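Local atomic coordinates of insecticidal Delta-Endotoxin Cry8Ea1 (Bacillus Thuringiensis, PDB entry 3EB7), a protein that is a three-domain crystal toxin that kills larvae of the underground pest Holotrichia parallela, probably by forming pores in gut membranes as related Cry toxins do. Residues Val23-Tyr33 with Leu145-Phe153; Gly338-Ser346 with Phe430-Arg439. All coordinates share one frame; numbering follows the deposited sequence.

Overall arrangement
The two contacts lie in different domains and follow one another along the chain: interaction 1 closes before interaction 2 opens. Their centres are about 31 Å apart, and their nearest atoms about 14 Å, so they do not touch. Interaction 1 pairs helices 26-40 and 133-153 inside the N-terminal helical bundle, the part that probably inserts into membranes in this family. Interaction 2 sets strand 340-352 against strand 427-434, members of two different antiparallel sheets in the second, beta-rich domain, which in related toxins takes part in receptor binding. One contact thus packs helix on helix, the other sheet on sheet.

Interaction 1. Residues Val23-Tyr33 with Leu145-Phe153; sequences VPLVGPIVSLY and LLLKDASIF
Tyr33 swings its ring across to Asp149 with CG beside its own backbone N (chi1 -87°), while Asp149, its CG anti to the carbonyl carbon, sends its carboxylate back from the opposite direction. The phenol OH donates to Asp149 OD2 at 2.6 Å. The oxygen is met on its syn side, somewhat out of the carboxylate plane, and it lies at the edge of the tyrosine ring; ring and carboxylate planes stand 73° apart. Tyr85 of helix 65-93 binds the same OD2 through its OH, so two phenols hold this buried oxygen, which would probably favour the charged form of the acid.

One helical turn before Tyr33, Ile29 faces the other segment. Its CD1 meets CD1 of Ile152 tip to tip at 3.7 Å and comes equally close to CZ of Phe153, while its CG2 lies in the plane of that ring, 4.0 Å from Phe153 CE1.

This is antiparallel helix packing inside the delta-endotoxin N-terminal bundle: the axes of 26-33 and 145-153 run at 161° to each other and come no closer than 12.3 Å, a separation bridged by long side chains. Phe153, in the last turn of its helix, reaches back to the start of the other one, where Val26 crosses it at about a right angle, CB lying 3.9 Å from Phe153 CE2. The ring also has CB of its neighbour Ile152 over the centre of one face, and Trp92 of helix 65-93 meets it edge-to-face.

Just ahead of helix 26-40 the two backbones come closest, Pro24 CA lying 6.5 Å from Ile152 CA, and CG2 of Ile152 sits against the carbonyl O of Pro24. Beyond the pair, Met227 touches the side chains of both Lys148 and Ile152.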
ATOM      1  N   VAL A  23       4.166   7.478 -17.774  1.00 36.32           N
ATOM      2  CA  VAL A  23       3.742   8.269 -18.944  1.00 37.97           C
ATOM      3  C   VAL A  23       4.808   9.328 -19.306  1.00 38.54           C
ATOM      4  O   VAL A  23       5.220  10.104 -18.438  1.00 38.86           O
ATOM      5  CB  VAL A  23       2.332   8.892 -18.716  1.00 38.12           C
ATOM      6  CG1 VAL A  23       1.947   9.807 -19.853  1.00 37.90           C
ATOM      7  CG2 VAL A  23       1.283   7.771 -18.555  1.00 38.25           C
ATOM      8  N   PRO A  24       5.287   9.337 -20.573  1.00 39.17           N
ATOM      9  CA  PRO A  24       6.334  10.299 -20.957  1.00 39.95           C
ATOM     10  C   PRO A  24       5.853  11.613 -21.596  1.00 40.28           C
ATOM     11  O   PRO A  24       6.657  12.540 -21.735  1.00 41.26           O
ATOM     12  CB  PRO A  24       7.178   9.512 -21.961  1.00 40.43           C
ATOM     13  CG  PRO A  24       6.252   8.393 -22.469  1.00 40.65           C
ATOM     14  CD  PRO A  24       4.933   8.474 -21.706  1.00 39.19           C
ATOM     15  N   LEU A  25       4.560  11.707 -21.932  1.00 40.16           N
ATOM     16  CA  LEU A  25       3.964  12.850 -22.654  1.00 39.35           C
ATOM     17  C   LEU A  25       3.779  14.108 -21.766  1.00 39.37           C
ATOM     18  O   LEU A  25       3.334  14.003 -20.604  1.00 39.50           O
ATOM     19  CB  LEU A  25       2.624  12.409 -23.239  1.00 39.42           C
ATOM     20  CG  LEU A  25       2.599  11.129 -24.103  1.00 40.43           C
ATOM     21  CD1 LEU A  25       1.263  10.398 -24.032  1.00 40.53           C
ATOM     22  CD2 LEU A  25       2.980  11.416 -25.559  1.00 42.17           C
ATOM     23  N   VAL A  26       4.101  15.290 -22.313  1.00 38.42           N
ATOM     24  CA  VAL A  26       4.019  16.574 -21.566  1.00 37.47           C
ATOM     25  C   VAL A  26       2.613  16.941 -21.072  1.00 37.03           C
ATOM     26  O   VAL A  26       2.468  17.521 -20.002  1.00 37.19           O
ATOM     27  CB  VAL A  26       4.688  17.798 -22.333  1.00 37.68           C
ATOM     28  CG1 VAL A  26       3.975  18.122 -23.645  1.00 36.81           C
ATOM     29  CG2 VAL A  26       4.741  19.047 -21.444  1.00 37.90           C
ATOM     30  N   GLY A  27       1.576  16.600 -21.837  1.00 36.73           N
ATOM     31  CA  GLY A  27       0.190  16.937 -21.454  1.00 35.13           C
ATOM     32  C   GLY A  27      -0.234  16.355 -20.107  1.00 34.10           C
ATOM     33  O   GLY A  27      -0.650  17.106 -19.205  1.00 34.04           O
ATOM     34  N   PRO A  28      -0.145  15.009 -19.967  1.00 33.04           N
ATOM     35  CA  PRO A  28      -0.353  14.302 -18.693  1.00 31.43           C
ATOM     36  C   PRO A  28       0.493  14.837 -17.522  1.00 30.25           C
ATOM     37  O   PRO A  28      -0.034  14.958 -16.418  1.00 29.53           O
ATOM     38  CB  PRO A  28       0.028  12.868 -19.033  1.00 32.06           C
ATOM     39  CG  PRO A  28      -0.318  12.755 -20.516  1.00 32.89           C
ATOM     40  CD  PRO A  28       0.123  14.066 -21.075  1.00 33.18           C
ATOM     41  N   ILE A  29       1.764  15.180 -17.776  1.00 28.60           N
ATOM     42  CA  ILE A  29       2.684  15.659 -16.761  1.00 27.43           C
ATOM     43  C   ILE A  29       2.275  17.052 -16.250  1.00 28.30           C
ATOM     44  O   ILE A  29       2.378  17.341 -15.049  1.00 27.38           O
ATOM     45  CB  ILE A  29       4.178  15.552 -17.250  1.00 28.02           C
ATOM     46  CG1 ILE A  29       4.629  14.084 -17.228  1.00 26.18           C
ATOM     47  CG2 ILE A  29       5.180  16.429 -16.426  1.00 24.99           C
ATOM     48  CD1 ILE A  29       5.925  13.867 -17.881  1.00 27.29           C
ATOM     49  N   VAL A  30       1.773  17.901 -17.145  1.00 28.86           N
ATOM     50  CA  VAL A  30       1.324  19.242 -16.747  1.00 29.65           C
ATOM     51  C   VAL A  30       0.063  19.127 -15.890  1.00 30.10           C
ATOM     52  O   VAL A  30      -0.051  19.759 -14.828  1.00 30.59           O
ATOM     53  CB  VAL A  30       1.102  20.139 -17.975  1.00 30.04           C
ATOM     54  CG1 VAL A  30       0.348  21.437 -17.605  1.00 31.10           C
ATOM     55  CG2 VAL A  30       2.445  20.462 -18.598  1.00 29.78           C
ATOM     56  N   SER A  31      -0.847  18.278 -16.350  1.00 29.96           N
ATOM     57  CA  SER A  31      -2.064  17.933 -15.667  1.00 30.41           C
ATOM     58  C   SER A  31      -1.836  17.335 -14.253  1.00 30.45           C
ATOM     59  O   SER A  31      -2.577  17.631 -13.304  1.00 30.79           O
ATOM     60  CB  SER A  31      -2.835  16.949 -16.571  1.00 30.77           C
ATOM     61  OG  SER A  31      -3.796  16.194 -15.832  1.00 32.13           O
ATOM     62  N   LEU A  32      -0.828  16.473 -14.141  1.00 29.95           N
ATOM     63  CA  LEU A  32      -0.402  15.861 -12.894  1.00 29.43           C
ATOM     64  C   LEU A  32       0.107  16.903 -11.888  1.00 28.59           C
ATOM     65  O   LEU A  32      -0.331  16.914 -10.751  1.00 29.12           O
ATOM     66  CB  LEU A  32       0.694  14.821 -13.196  1.00 29.55           C
ATOM     67  CG  LEU A  32       1.471  14.177 -12.047  1.00 30.33           C
ATOM     68  CD1 LEU A  32       0.516  13.509 -11.017  1.00 29.87           C
ATOM     69  CD2 LEU A  32       2.447  13.155 -12.626  1.00 30.17           C
ATOM     70  N   TYR A  33       1.044  17.747 -12.302  1.00 28.08           N
ATOM     71  CA  TYR A  33       1.560  18.864 -11.485  1.00 28.06           C
ATOM     72  C   TYR A  33       0.462  19.810 -11.035  1.00 28.17           C
ATOM     73  O   TYR A  33       0.468  20.303  -9.901  1.00 27.48           O
ATOM     74  CB  TYR A  33       2.625  19.675 -12.243  1.00 28.30           C
ATOM     75  CG  TYR A  33       4.010  19.119 -12.091  1.00 29.64           C
ATOM     76  CD1 TYR A  33       4.726  18.622 -13.186  1.00 30.20           C
ATOM     77  CD2 TYR A  33       4.596  19.051 -10.844  1.00 31.92           C
ATOM     78  CE1 TYR A  33       6.004  18.079 -13.038  1.00 29.80           C
ATOM     79  CE2 TYR A  33       5.867  18.520 -10.679  1.00 33.93           C
ATOM     80  CZ  TYR A  33       6.563  18.031 -11.778  1.00 31.42           C
ATOM     81  OH  TYR A  33       7.821  17.527 -11.548  1.00 31.19           O
ATOM     82  N   LEU A 145      10.100  13.171  -8.778  1.00 21.58           N
ATOM     83  CA  LEU A 145       9.303  13.432  -9.969  1.00 21.99           C
ATOM     84  C   LEU A 145       9.901  14.572 -10.802  1.00 23.17           C
ATOM     85  O   LEU A 145       9.747  14.603 -12.045  1.00 23.58           O
ATOM     86  CB  LEU A 145       7.902  13.823  -9.572  1.00 22.43           C
ATOM     87  CG  LEU A 145       6.929  12.752  -9.109  1.00 23.24           C
ATOM     88  CD1 LEU A 145       5.836  13.444  -8.301  1.00 21.97           C
ATOM     89  CD2 LEU A 145       6.354  12.016 -10.359  1.00 20.87           C
ATOM     90  N   LEU A 146      10.568  15.504 -10.115  1.00 23.29           N
ATOM     91  CA  LEU A 146      11.177  16.662 -10.739  1.00 24.40           C
ATOM     92  C   LEU A 146      12.360  16.189 -11.572  1.00 25.62           C
ATOM     93  O   LEU A 146      12.472  16.498 -12.770  1.00 26.47           O
ATOM     94  CB  LEU A 146      11.658  17.661  -9.669  1.00 24.10           C
ATOM     95  CG  LEU A 146      12.248  18.948 -10.248  1.00 25.43           C
ATOM     96  CD1 LEU A 146      11.176  19.807 -10.841  1.00 23.88           C
ATOM     97  CD2 LEU A 146      13.012  19.735  -9.212  1.00 27.65           C
ATOM     98  N   LEU A 147      13.229  15.408 -10.941  1.00 26.58           N
ATOM     99  CA  LEU A 147      14.363  14.790 -11.619  1.00 27.36           C
ATOM    100  C   LEU A 147      13.952  13.951 -12.825  1.00 28.12           C
ATOM    101  O   LEU A 147      14.703  13.843 -13.788  1.00 29.19           O
ATOM    102  CB  LEU A 147      15.210  13.996 -10.624  1.00 26.95           C
ATOM    103  CG  LEU A 147      16.418  14.706  -9.950  1.00 28.60           C
ATOM    104  CD1 LEU A 147      16.568  16.232 -10.156  1.00 26.24           C
ATOM    105  CD2 LEU A 147      16.411  14.390  -8.498  1.00 28.18           C
ATOM    106  N   LYS A 148      12.755  13.390 -12.811  1.00 29.00           N
ATOM    107  CA  LYS A 148      12.262  12.656 -13.984  1.00 30.50           C
ATOM    108  C   LYS A 148      11.905  13.565 -15.187  1.00 31.13           C
ATOM    109  O   LYS A 148      12.032  13.154 -16.339  1.00 31.95           O
ATOM    110  CB  LYS A 148      11.111  11.784 -13.569  1.00 30.02           C
ATOM    111  CG  LYS A 148      10.213  11.276 -14.635  1.00 34.05           C
ATOM    112  CD  LYS A 148       8.957  10.774 -13.913  1.00 39.39           C
ATOM    113  CE  LYS A 148       7.735  10.841 -14.793  1.00 44.36           C
ATOM    114  NZ  LYS A 148       7.860   9.834 -15.912  1.00 43.72           N
ATOM    115  N   ASP A 149      11.477  14.786 -14.923  1.00 31.26           N
ATOM    116  CA  ASP A 149      11.273  15.766 -15.992  1.00 32.64           C
ATOM    117  C   ASP A 149      12.568  16.098 -16.738  1.00 32.28           C
ATOM    118  O   ASP A 149      12.566  16.230 -17.984  1.00 31.94           O
ATOM    119  CB  ASP A 149      10.673  17.047 -15.415  1.00 33.24           C
ATOM    120  CG  ASP A 149       9.415  16.785 -14.638  1.00 34.92           C
ATOM    121  OD1 ASP A 149       8.788  15.722 -14.843  1.00 36.57           O
ATOM    122  OD2 ASP A 149       9.059  17.644 -13.812  1.00 40.22           O
ATOM    123  N   ALA A 150      13.657  16.222 -15.980  1.00 31.25           N
ATOM    124  CA  ALA A 150      15.004  16.316 -16.558  1.00 31.96           C
ATOM    125  C   ALA A 150      15.274  15.194 -17.545  1.00 32.44           C
ATOM    126  O   ALA A 150      15.883  15.435 -18.572  1.00 33.57           O
ATOM    127  CB  ALA A 150      16.066  16.315 -15.476  1.00 32.32           C
ATOM    128  N   SER A 151      14.809  13.980 -17.249  1.00 32.76           N
ATOM    129  CA  SER A 151      14.950  12.841 -18.162  1.00 33.63           C
ATOM    130  C   SER A 151      14.097  12.900 -19.416  1.00 33.66           C
ATOM    131  O   SER A 151      14.501  12.443 -20.473  1.00 34.11           O
ATOM    132  CB  SER A 151      14.638  11.537 -17.435  1.00 33.33           C
ATOM    133  OG  SER A 151      15.792  11.112 -16.775  1.00 35.20           O
ATOM    134  N   ILE A 152      12.891  13.411 -19.289  1.00 34.22           N
ATOM    135  CA  ILE A 152      11.973  13.492 -20.424  1.00 35.06           C
ATOM    136  C   ILE A 152      12.153  14.764 -21.264  1.00 35.21           C
ATOM    137  O   ILE A 152      11.960  14.723 -22.475  1.00 36.08           O
ATOM    138  CB  ILE A 152      10.512  13.374 -19.948  1.00 35.33           C
ATOM    139  CG1 ILE A 152      10.346  12.072 -19.155  1.00 36.07           C
ATOM    140  CG2 ILE A 152       9.545  13.342 -21.125  1.00 35.74           C
ATOM    141  CD1 ILE A 152       9.229  12.140 -18.150  1.00 38.90           C
ATOM    142  N   PHE A 153      12.550  15.870 -20.630  1.00 35.28           N
ATOM    143  CA  PHE A 153      12.512  17.174 -21.268  1.00 35.19           C
ATOM    144  C   PHE A 153      13.873  17.856 -21.355  1.00 35.17           C
ATOM    145  O   PHE A 153      14.012  18.870 -22.024  1.00 34.57           O
ATOM    146  CB  PHE A 153      11.550  18.100 -20.522  1.00 35.41           C
ATOM    147  CG  PHE A 153      10.162  17.528 -20.299  1.00 36.59           C
ATOM    148  CD1 PHE A 153       9.551  17.640 -19.042  1.00 37.01           C
ATOM    149  CD2 PHE A 153       9.445  16.934 -21.347  1.00 38.82           C
ATOM    150  CE1 PHE A 153       8.272  17.145 -18.809  1.00 36.34           C
ATOM    151  CE2 PHE A 153       8.154  16.425 -21.137  1.00 39.02           C
ATOM    152  CZ  PHE A 153       7.572  16.526 -19.853  1.00 38.07           C
TER

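Interaction 2. Residues Gly338-Ser346 with Phe430-Arg439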
ATOM      1  N   GLY A 338     -16.511 -12.104  -5.794  1.00 21.56           N
ATOM      2  CA  GLY A 338     -16.384 -11.064  -6.794  1.00 20.66           C
ATOM      3  C   GLY A 338     -16.691  -9.654  -6.337  1.00 21.00           C
ATOM      4  O   GLY A 338     -16.506  -8.720  -7.095  1.00 20.98           O
ATOM      5  N   PHE A 339     -17.162  -9.496  -5.103  1.00 21.00           N
ATOM      6  CA  PHE A 339     -17.525  -8.184  -4.553  1.00 20.67           C
ATOM      7  C   PHE A 339     -16.369  -7.462  -3.852  1.00 20.93           C
ATOM      8  O   PHE A 339     -15.728  -7.999  -2.922  1.00 21.03           O
ATOM      9  CB  PHE A 339     -18.668  -8.314  -3.520  1.00 20.49           C
ATOM     10  CG  PHE A 339     -20.065  -8.324  -4.120  1.00 20.90           C
ATOM     11  CD1 PHE A 339     -20.831  -9.485  -4.097  1.00 16.95           C
ATOM     12  CD2 PHE A 339     -20.617  -7.166  -4.669  1.00 22.55           C
ATOM     13  CE1 PHE A 339     -22.106  -9.519  -4.635  1.00 19.70           C
ATOM     14  CE2 PHE A 339     -21.939  -7.176  -5.212  1.00 22.63           C
ATOM     15  CZ  PHE A 339     -22.678  -8.366  -5.187  1.00 20.33           C
ATOM     16  N   ASP A 340     -16.155  -6.224  -4.290  1.00 20.59           N
ATOM     17  CA  ASP A 340     -15.388  -5.231  -3.585  1.00 20.26           C
ATOM     18  C   ASP A 340     -16.297  -4.549  -2.566  1.00 20.95           C
ATOM     19  O   ASP A 340     -17.195  -3.771  -2.956  1.00 21.70           O
ATOM     20  CB  ASP A 340     -14.876  -4.173  -4.575  1.00 20.06           C
ATOM     21  CG  ASP A 340     -13.642  -4.646  -5.373  1.00 20.34           C
ATOM     22  OD1 ASP A 340     -13.123  -5.756  -5.151  1.00 19.53           O
ATOM     23  OD2 ASP A 340     -13.199  -3.910  -6.264  1.00 21.13           O
ATOM     24  N   VAL A 341     -16.096  -4.859  -1.282  1.00 19.30           N
ATOM     25  CA  VAL A 341     -16.691  -4.090  -0.211  1.00 18.81           C
ATOM     26  C   VAL A 341     -15.853  -2.816   0.031  1.00 19.04           C
ATOM     27  O   VAL A 341     -14.778  -2.874   0.585  1.00 17.48           O
ATOM     28  CB  VAL A 341     -16.801  -4.918   1.055  1.00 19.01           C
ATOM     29  CG1 VAL A 341     -17.371  -4.101   2.180  1.00 16.88           C
ATOM     30  CG2 VAL A 341     -17.675  -6.136   0.794  1.00 18.31           C
ATOM     31  N   TYR A 342     -16.358  -1.671  -0.412  1.00 19.18           N
ATOM     32  CA  TYR A 342     -15.604  -0.421  -0.336  1.00 19.70           C
ATOM     33  C   TYR A 342     -15.841   0.401   0.937  1.00 19.51           C
ATOM     34  O   TYR A 342     -15.112   1.343   1.202  1.00 19.61           O
ATOM     35  CB  TYR A 342     -15.822   0.413  -1.610  1.00 19.59           C
ATOM     36  CG  TYR A 342     -17.260   0.731  -1.908  1.00 21.59           C
ATOM     37  CD1 TYR A 342     -17.874   1.876  -1.366  1.00 21.15           C
ATOM     38  CD2 TYR A 342     -18.024  -0.121  -2.713  1.00 20.71           C
ATOM     39  CE1 TYR A 342     -19.248   2.151  -1.613  1.00 21.67           C
ATOM     40  CE2 TYR A 342     -19.379   0.152  -2.973  1.00 20.93           C
ATOM     41  CZ  TYR A 342     -19.976   1.288  -2.434  1.00 20.40           C
ATOM     42  OH  TYR A 342     -21.311   1.530  -2.692  1.00 21.36           O
ATOM     43  N   LYS A 343     -16.846   0.043   1.728  1.00 19.64           N
ATOM     44  CA  LYS A 343     -17.133   0.778   2.957  1.00 19.49           C
ATOM     45  C   LYS A 343     -17.865  -0.109   3.919  1.00 19.27           C
ATOM     46  O   LYS A 343     -18.730  -0.880   3.528  1.00 19.83           O
ATOM     47  CB  LYS A 343     -17.974   2.025   2.680  1.00 19.57           C
ATOM     48  CG  LYS A 343     -18.431   2.754   3.961  1.00 22.52           C
ATOM     49  CD  LYS A 343     -18.794   4.193   3.683  1.00 27.54           C
ATOM     50  CE  LYS A 343     -20.236   4.476   3.843  1.00 30.51           C
ATOM     51  NZ  LYS A 343     -20.494   5.292   5.050  1.00 31.31           N
ATOM     52  N   THR A 344     -17.474  -0.032   5.185  1.00 19.15           N
ATOM     53  CA  THR A 344     -18.159  -0.706   6.241  1.00 18.95           C
ATOM     54  C   THR A 344     -18.513   0.395   7.206  1.00 20.19           C
ATOM     55  O   THR A 344     -17.715   1.323   7.416  1.00 20.10           O
ATOM     56  CB  THR A 344     -17.277  -1.799   6.951  1.00 18.85           C
ATOM     57  OG1 THR A 344     -16.088  -1.212   7.515  1.00 16.26           O
ATOM     58  CG2 THR A 344     -16.901  -2.923   5.967  1.00 19.07           C
ATOM     59  N   LEU A 345     -19.719   0.306   7.768  1.00 20.67           N
ATOM     60  CA  LEU A 345     -20.135   1.195   8.827  1.00 22.05           C
ATOM     61  C   LEU A 345     -20.556   0.281   9.955  1.00 21.77           C
ATOM     62  O   LEU A 345     -21.493  -0.474   9.796  1.00 22.59           O
ATOM     63  CB  LEU A 345     -21.273   2.084   8.321  1.00 22.84           C
ATOM     64  CG  LEU A 345     -21.670   3.357   9.102  1.00 27.63           C
ATOM     65  CD1 LEU A 345     -22.618   2.999  10.209  1.00 33.24           C
ATOM     66  CD2 LEU A 345     -20.518   4.151   9.704  1.00 26.45           C
ATOM     67  N   SER A 346     -19.837   0.300  11.082  1.00 21.87           N
ATOM     68  CA  SER A 346     -20.082  -0.677  12.135  1.00 22.66           C
ATOM     69  C   SER A 346     -20.507  -0.002  13.411  1.00 23.47           C
ATOM     70  O   SER A 346     -20.040   1.102  13.720  1.00 24.55           O
ATOM     71  CB  SER A 346     -18.843  -1.522  12.436  1.00 22.56           C
ATOM     72  OG  SER A 346     -18.197  -1.991  11.256  1.00 24.98           O
ATOM     73  N   PHE A 430     -11.035  -5.627  10.868  1.00 17.17           N
ATOM     74  CA  PHE A 430     -11.154  -5.747   9.403  1.00 16.05           C
ATOM     75  C   PHE A 430      -9.793  -5.479   8.764  1.00 15.20           C
ATOM     76  O   PHE A 430      -9.090  -4.552   9.163  1.00 15.21           O
ATOM     77  CB  PHE A 430     -12.189  -4.754   8.867  1.00 16.47           C
ATOM     78  CG  PHE A 430     -13.644  -5.053   9.237  1.00 17.53           C
ATOM     79  CD1 PHE A 430     -14.651  -4.128   8.917  1.00 21.82           C
ATOM     80  CD2 PHE A 430     -14.026  -6.224   9.882  1.00 18.76           C
ATOM     81  CE1 PHE A 430     -16.020  -4.388   9.235  1.00 22.00           C
ATOM     82  CE2 PHE A 430     -15.405  -6.482  10.206  1.00 19.31           C
ATOM     83  CZ  PHE A 430     -16.374  -5.599   9.878  1.00 17.67           C
ATOM     84  N   SER A 431      -9.406  -6.315   7.811  1.00 14.95           N
ATOM     85  CA  SER A 431      -8.247  -6.049   6.950  1.00 15.78           C
ATOM     86  C   SER A 431      -8.670  -5.751   5.520  1.00 14.78           C
ATOM     87  O   SER A 431      -9.728  -6.162   5.064  1.00 14.50           O
ATOM     88  CB  SER A 431      -7.223  -7.207   6.975  1.00 15.92           C
ATOM     89  OG  SER A 431      -7.690  -8.311   6.227  1.00 17.14           O
ATOM     90  N   TRP A 432      -7.822  -5.027   4.817  1.00 14.76           N
ATOM     91  CA  TRP A 432      -8.183  -4.457   3.532  1.00 15.17           C
ATOM     92  C   TRP A 432      -7.033  -4.517   2.556  1.00 15.05           C
ATOM     93  O   TRP A 432      -5.893  -4.348   2.966  1.00 15.50           O
ATOM     94  CB  TRP A 432      -8.575  -2.979   3.723  1.00 14.03           C
ATOM     95  CG  TRP A 432      -9.630  -2.761   4.747  1.00 15.00           C
ATOM     96  CD1 TRP A 432      -9.497  -2.835   6.118  1.00 14.02           C
ATOM     97  CD2 TRP A 432     -10.974  -2.387   4.496  1.00 11.24           C
ATOM     98  NE1 TRP A 432     -10.699  -2.546   6.711  1.00 12.72           N
ATOM     99  CE2 TRP A 432     -11.615  -2.270   5.730  1.00 13.80           C
ATOM    100  CE3 TRP A 432     -11.704  -2.145   3.333  1.00 15.56           C
ATOM    101  CZ2 TRP A 432     -12.967  -1.923   5.836  1.00 15.32           C
ATOM    102  CZ3 TRP A 432     -13.035  -1.794   3.439  1.00 15.09           C
ATOM    103  CH2 TRP A 432     -13.652  -1.692   4.676  1.00 13.41           C
ATOM    104  N   THR A 433      -7.357  -4.659   1.267  1.00 15.24           N
ATOM    105  CA  THR A 433      -6.367  -4.610   0.199  1.00 15.22           C
ATOM    106  C   THR A 433      -6.600  -3.387  -0.652  1.00 16.07           C
ATOM    107  O   THR A 433      -7.720  -2.898  -0.733  1.00 15.60           O
ATOM    108  CB  THR A 433      -6.343  -5.893  -0.681  1.00 15.54           C
ATOM    109  OG1 THR A 433      -7.648  -6.165  -1.188  1.00 13.81           O
ATOM    110  CG2 THR A 433      -5.842  -7.121   0.137  1.00 13.96           C
ATOM    111  N   HIS A 434      -5.519  -2.889  -1.263  1.00 16.73           N
ATOM    112  CA  HIS A 434      -5.534  -1.699  -2.132  1.00 16.47           C
ATOM    113  C   HIS A 434      -6.206  -1.932  -3.502  1.00 17.82           C
ATOM    114  O   HIS A 434      -6.074  -3.023  -4.140  1.00 17.10           O
ATOM    115  CB  HIS A 434      -4.093  -1.147  -2.299  1.00 16.23           C
ATOM    116  CG  HIS A 434      -4.035   0.269  -2.793  1.00 17.24           C
ATOM    117  ND1 HIS A 434      -4.064   0.596  -4.131  1.00 17.91           N
ATOM    118  CD2 HIS A 434      -3.951   1.447  -2.124  1.00 17.89           C
ATOM    119  CE1 HIS A 434      -4.030   1.908  -4.267  1.00 16.17           C
ATOM    120  NE2 HIS A 434      -3.955   2.449  -3.064  1.00 17.00           N
ATOM    121  N   ARG A 435      -6.929  -0.902  -3.955  1.00 18.80           N
ATOM    122  CA  ARG A 435      -7.582  -0.898  -5.261  1.00 20.26           C
ATOM    123  C   ARG A 435      -6.628  -1.267  -6.410  1.00 20.68           C
ATOM    124  O   ARG A 435      -7.041  -1.943  -7.334  1.00 21.80           O
ATOM    125  CB  ARG A 435      -8.218   0.482  -5.520  1.00 21.66           C
ATOM    126  CG  ARG A 435      -8.947   0.656  -6.867  1.00 24.22           C
ATOM    127  CD  ARG A 435     -10.319  -0.030  -6.904  1.00 24.91           C
ATOM    128  NE  ARG A 435     -11.131   0.340  -8.081  1.00 24.91           N
ATOM    129  CZ  ARG A 435     -11.859   1.462  -8.211  1.00 24.45           C
ATOM    130  NH1 ARG A 435     -11.881   2.389  -7.268  1.00 23.17           N
ATOM    131  NH2 ARG A 435     -12.552   1.678  -9.331  1.00 24.27           N
ATOM    132  N   SER A 436      -5.360  -0.851  -6.366  1.00 19.74           N
ATOM    133  CA  SER A 436      -4.416  -1.143  -7.493  1.00 20.17           C
ATOM    134  C   SER A 436      -4.153  -2.633  -7.738  1.00 20.06           C
ATOM    135  O   SER A 436      -3.661  -3.013  -8.771  1.00 20.43           O
ATOM    136  CB  SER A 436      -3.060  -0.437  -7.289  1.00 19.37           C
ATOM    137  OG  SER A 436      -2.493  -0.780  -6.036  1.00 19.27           O
ATOM    138  N   ALA A 437      -4.470  -3.461  -6.752  1.00 20.92           N
ATOM    139  CA  ALA A 437      -4.222  -4.877  -6.813  1.00 21.41           C
ATOM    140  C   ALA A 437      -5.447  -5.592  -7.415  1.00 21.88           C
ATOM    141  O   ALA A 437      -6.449  -5.808  -6.759  1.00 22.06           O
ATOM    142  CB  ALA A 437      -3.904  -5.375  -5.418  1.00 20.59           C
ATOM    143  N   ASP A 438      -5.347  -5.962  -8.679  1.00 23.22           N
ATOM    144  CA  ASP A 438      -6.509  -6.411  -9.413  1.00 24.32           C
ATOM    145  C   ASP A 438      -6.894  -7.846  -9.059  1.00 24.15           C
ATOM    146  O   ASP A 438      -6.145  -8.558  -8.413  1.00 23.59           O
ATOM    147  CB  ASP A 438      -6.337  -6.170 -10.943  1.00 24.84           C
ATOM    148  CG  ASP A 438      -5.336  -7.130 -11.619  1.00 28.01           C
ATOM    149  OD1 ASP A 438      -4.783  -8.071 -10.994  1.00 29.73           O
ATOM    150  OD2 ASP A 438      -5.104  -6.937 -12.828  1.00 30.77           O
ATOM    151  N   ARG A 439      -8.072  -8.238  -9.518  1.00 24.65           N
ATOM    152  CA  ARG A 439      -8.669  -9.541  -9.278  1.00 25.09           C
ATOM    153  C   ARG A 439      -8.307 -10.611 -10.299  1.00 25.33           C
ATOM    154  O   ARG A 439      -8.547 -11.799 -10.070  1.00 26.12           O
ATOM    155  CB  ARG A 439     -10.187  -9.372  -9.287  1.00 24.65           C
ATOM    156  CG  ARG A 439     -10.702  -8.514  -8.153  1.00 24.84           C
ATOM    157  CD  ARG A 439     -12.238  -8.596  -8.138  1.00 25.33           C
ATOM    158  NE  ARG A 439     -12.659  -8.134  -6.844  1.00 24.83           N
ATOM    159  CZ  ARG A 439     -12.998  -8.914  -5.836  1.00 20.07           C
ATOM    160  NH1 ARG A 439     -13.049 -10.226  -5.997  1.00 18.91           N
ATOM    161  NH2 ARG A 439     -13.310  -8.358  -4.670  1.00 19.33           N
TER
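Arg439, in the loop past the type I turn (His434 to Ala437) after strand 427-434, reaches across to Asp340 on strand 340-352 in the beta-prism second domain of the three-domain Cry toxins; the strands belong to different antiparallel sheets. The axes of 340-346 and 430-434 approach to 9.4 Å at 117°, so side chains join these two segments; nearby, the Val341-Leu416 backbone bond links the sheets.

From CB, pointing toward 338-346, the arginine chain runs extended through CG and CD to NE. NE donates to Asp340 OD1 at 3.0 Å, arriving from above the carboxylate plane. At CZ, Gly338 covers one face of the guanidinium, its carbonyl O 3.7 Å from the plane over the centre. NH1 rests near Gly338 CA. NH2 completes the salt bridge with a 2.7 Å bond to the same OD1, nearly in line with its C-O bond, and the Phe339 carbonyl O is 3.0 Å from this nitrogen. The grip is side-on, with both nitrogens on one oxygen and that oxygen in the guanidinium plane, although the carboxylate itself is turned 42° from it. Arg415 NE also pairs with OD1, and Tyr412 OH bonds OD2; this gathering of donors would probably keep Asp340 ionised.

Farther along, a threonine is set against two aromatic side chains. Thr344 points between Phe430 and Trp432, and both rings receive its OG1 at an edge, in plane. With chi1 at 59°, the hydroxyl lies between backbone N and carbonyl carbon, while CG2 stands beside the N and touches both rings, 3.7 Å from Phe430 CE1. Ser395 meets Trp432 from helix 395-398 and bonds the Thr344 N through its OG. Next to CH2 of Trp432, CZ3 lies 3.5 Å from the carbonyl O of Val341.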